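Local structure of chitinase (Paenibacillus sp. FPU-7, 5GZT) at residues Y1064-D1069 and Y1090-S1095. The protein probably cleaves chitin and chitodextrins internally, at random beta-1,4 linkages between N-acetylglucosamine units, using two glycosyl hydrolase family 18 domains. Sequence-based numbering, arbitrary orientation.
Sequences YTRYWD and YDDEES
Asp-1092 OD2 is gripped by two nitrogens of Arg-1066, NH2 at 2.8 Å and NE at 2.9 Å, in a side-on salt bridge that ties a strand to the N-cap of a helix. Strand 1065-1069 is an outer strand of the four-stranded antiparallel sheet in the second family 18 domain, and helix 1093-1106 follows 1086-1089, the last strand of that sheet in sequence. The guanidinium and the Asp-1092 carboxylate are nearly coplanar; NH2 takes the syn lone pair of OD2, whereas NE comes in nearly along the C-O axis. With CG anti to the backbone N (chi1 177°) and the chain extended as far as NE, Arg-1066 reaches across to the helix start, passing the hydroxyl of Tyr-1090. Its NH2 also forms a salt bridge with Glu-1094 OE1 (3.0 Å), which offers its anti lone pair from a position tilted out of the guanidinium plane, and a water joins NH1 to that same oxygen. The Glu-1094 carboxylate lies stacked over the six-membered part of the Trp-1068 indole, planes 13° apart, with OE1 3.4 Å from CZ3; at the far side of the indole, NE1 bonds to Asn-1070 OD1. The other oxygen of Asp-1092, OD1, caps the helix: it accepts a nearly straight bond from Ser-1095 N (2.9 Å, 170°) and a weak one from Glu-1094 N. Replacing Asp-1092 by alanine removes both oxygens and is likely to leave these two amides without their cap and Arg-1066 without its two-nitrogen grip, freer to turn. The capping box closes as Asp-1092 N donates to Ser-1095 OG at 2.9 Å, while that hydroxyl donates to Asp-1091 OD1 at 2.7 Å.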
loop_
_atom_site.group_PDB
_atom_site.type_symbol
_atom_site.label_atom_id
_atom_site.label_comp_id
_atom_site.label_asym_id
_atom_site.label_seq_id
_atom_site.Cartn_x
_atom_site.Cartn_y
_atom_site.Cartn_z
ATOM N N TYR B 1064 -13.250 -10.678 -40.326
ATOM C CA TYR B 1064 -13.176 -10.923 -38.897
ATOM C C TYR B 1064 -11.910 -11.705 -38.744
ATOM O O TYR B 1064 -11.677 -12.699 -39.459
ATOM C CB TYR B 1064 -14.415 -11.723 -38.367
ATOM C CG TYR B 1064 -15.632 -10.848 -38.222
ATOM C CD1 TYR B 1064 -15.844 -10.104 -37.054
ATOM C CD2 TYR B 1064 -16.558 -10.709 -39.270
ATOM C CE1 TYR B 1064 -16.949 -9.247 -36.919
ATOM C CE2 TYR B 1064 -17.675 -9.882 -39.131
ATOM C CZ TYR B 1064 -17.859 -9.131 -37.984
ATOM O OH TYR B 1064 -18.944 -8.260 -37.894
ATOM N N THR B 1065 -11.116 -11.284 -37.765
ATOM C CA THR B 1065 -9.981 -12.085 -37.305
ATOM C C THR B 1065 -10.284 -12.716 -35.922
ATOM O O THR B 1065 -10.874 -12.049 -35.025
ATOM C CB THR B 1065 -8.698 -11.223 -37.214
ATOM O OG1 THR B 1065 -8.580 -10.441 -38.420
ATOM C CG2 THR B 1065 -7.462 -12.090 -37.005
ATOM N N ARG B 1066 -9.865 -13.976 -35.791
ATOM C CA ARG B 1066 -10.027 -14.775 -34.573
ATOM C C ARG B 1066 -8.861 -14.473 -33.660
ATOM O O ARG B 1066 -7.746 -14.626 -34.053
ATOM C CB ARG B 1066 -10.072 -16.268 -34.870
ATOM C CG ARG B 1066 -10.160 -17.099 -33.560
ATOM C CD ARG B 1066 -10.179 -18.593 -33.817
ATOM N NE ARG B 1066 -10.333 -19.422 -32.608
ATOM C CZ ARG B 1066 -9.361 -19.725 -31.731
ATOM N NH1 ARG B 1066 -8.125 -19.191 -31.808
ATOM N NH2 ARG B 1066 -9.622 -20.550 -30.711
ATOM N N TYR B 1067 -9.143 -14.010 -32.461
ATOM C CA TYR B 1067 -8.166 -13.852 -31.393
ATOM C C TYR B 1067 -8.454 -14.855 -30.217
ATOM O O TYR B 1067 -9.500 -15.543 -30.203
ATOM C CB TYR B 1067 -8.189 -12.402 -30.917
ATOM C CG TYR B 1067 -7.794 -11.427 -32.044
ATOM C CD1 TYR B 1067 -6.444 -11.330 -32.496
ATOM C CD2 TYR B 1067 -8.770 -10.670 -32.708
ATOM C CE1 TYR B 1067 -6.115 -10.459 -33.549
ATOM C CE2 TYR B 1067 -8.439 -9.780 -33.724
ATOM C CZ TYR B 1067 -7.115 -9.674 -34.135
ATOM O OH TYR B 1067 -6.840 -8.799 -35.126
ATOM N N TRP B 1068 -7.515 -14.911 -29.265
ATOM C CA TRP B 1068 -7.544 -15.852 -28.205
ATOM C C TRP B 1068 -7.093 -15.194 -26.919
ATOM O O TRP B 1068 -5.951 -14.780 -26.854
ATOM C CB TRP B 1068 -6.648 -17.005 -28.579
ATOM C CG TRP B 1068 -6.694 -18.138 -27.519
ATOM C CD1 TRP B 1068 -5.733 -18.416 -26.572
ATOM C CD2 TRP B 1068 -7.773 -19.059 -27.257
ATOM N NE1 TRP B 1068 -6.124 -19.478 -25.799
ATOM C CE2 TRP B 1068 -7.365 -19.893 -26.191
ATOM C CE3 TRP B 1068 -9.008 -19.316 -27.863
ATOM C CZ2 TRP B 1068 -8.156 -20.975 -25.724
ATOM C CZ3 TRP B 1068 -9.823 -20.406 -27.346
ATOM C CH2 TRP B 1068 -9.366 -21.198 -26.305
ATOM N N ASP B 1069 -7.979 -15.042 -25.933
ATOM C CA ASP B 1069 -7.582 -14.657 -24.568
ATOM C C ASP B 1069 -7.086 -15.873 -23.803
ATOM O O ASP B 1069 -7.859 -16.734 -23.326
ATOM C CB ASP B 1069 -8.692 -13.919 -23.837
ATOM C CG ASP B 1069 -8.282 -13.450 -22.486
ATOM O OD1 ASP B 1069 -7.299 -13.989 -21.900
ATOM O OD2 ASP B 1069 -8.989 -12.567 -21.934
ATOM N N TYR B 1090 -17.812 -15.886 -28.150
ATOM C CA TYR B 1090 -18.461 -17.144 -28.474
ATOM C C TYR B 1090 -17.672 -18.314 -27.898
ATOM O O TYR B 1090 -16.550 -18.062 -27.361
ATOM C CB TYR B 1090 -18.648 -17.271 -30.008
ATOM C CG TYR B 1090 -17.386 -17.383 -30.815
ATOM C CD1 TYR B 1090 -16.503 -16.290 -30.956
ATOM C CD2 TYR B 1090 -17.066 -18.546 -31.457
ATOM C CE1 TYR B 1090 -15.324 -16.409 -31.678
ATOM C CE2 TYR B 1090 -15.897 -18.669 -32.231
ATOM C CZ TYR B 1090 -15.023 -17.606 -32.343
ATOM O OH TYR B 1090 -13.855 -17.782 -33.077
ATOM N N ASP B 1091 -18.216 -19.558 -27.987
ATOM C CA ASP B 1091 -17.441 -20.777 -27.744
ATOM C C ASP B 1091 -17.062 -21.374 -29.054
ATOM O O ASP B 1091 -17.903 -21.442 -29.910
ATOM C CB ASP B 1091 -18.231 -21.911 -26.973
ATOM C CG ASP B 1091 -18.108 -21.814 -25.448
ATOM O OD1 ASP B 1091 -16.992 -21.471 -24.969
ATOM O OD2 ASP B 1091 -19.177 -21.948 -24.754
ATOM N N ASP B 1092 -15.862 -21.960 -29.146
ATOM C CA ASP B 1092 -15.456 -22.743 -30.339
ATOM C C ASP B 1092 -14.901 -24.075 -29.973
ATOM O O ASP B 1092 -15.040 -24.496 -28.796
ATOM C CB ASP B 1092 -14.489 -21.940 -31.253
ATOM C CG ASP B 1092 -13.055 -21.837 -30.695
ATOM O OD1 ASP B 1092 -12.795 -22.306 -29.548
ATOM O OD2 ASP B 1092 -12.219 -21.231 -31.422
ATOM N N GLU B 1093 -14.278 -24.775 -30.922
ATOM C CA GLU B 1093 -13.776 -26.084 -30.590
ATOM C C GLU B 1093 -12.714 -26.096 -29.502
ATOM O O GLU B 1093 -12.623 -27.065 -28.739
ATOM C CB GLU B 1093 -13.228 -26.836 -31.797
ATOM C CG GLU B 1093 -14.241 -27.193 -32.853
ATOM C CD GLU B 1093 -13.560 -27.234 -34.212
ATOM O OE1 GLU B 1093 -13.356 -26.156 -34.748
ATOM O OE2 GLU B 1093 -13.188 -28.304 -34.680
ATOM N N GLU B 1094 -11.922 -25.045 -29.420
ATOM C CA GLU B 1094 -10.852 -24.979 -28.461
ATOM C C GLU B 1094 -11.435 -24.670 -27.077
ATOM O O GLU B 1094 -11.046 -25.263 -26.054
ATOM C CB GLU B 1094 -9.829 -23.853 -28.840
ATOM C CG GLU B 1094 -8.403 -24.264 -28.448
ATOM C CD GLU B 1094 -7.334 -23.179 -28.556
ATOM O OE1 GLU B 1094 -7.573 -22.148 -29.219
ATOM O OE2 GLU B 1094 -6.278 -23.326 -27.877
ATOM N N SER B 1095 -12.292 -23.674 -26.994
ATOM C CA SER B 1095 -12.840 -23.337 -25.690
ATOM C C SER B 1095 -13.694 -24.494 -25.132
ATOM O O SER B 1095 -13.665 -24.740 -23.941
ATOM C CB SER B 1095 -13.599 -22.047 -25.684
ATOM O OG SER B 1095 -14.788 -22.133 -26.440
HETATM O O HOH W 1 -5.894 -20.560 -30.038
#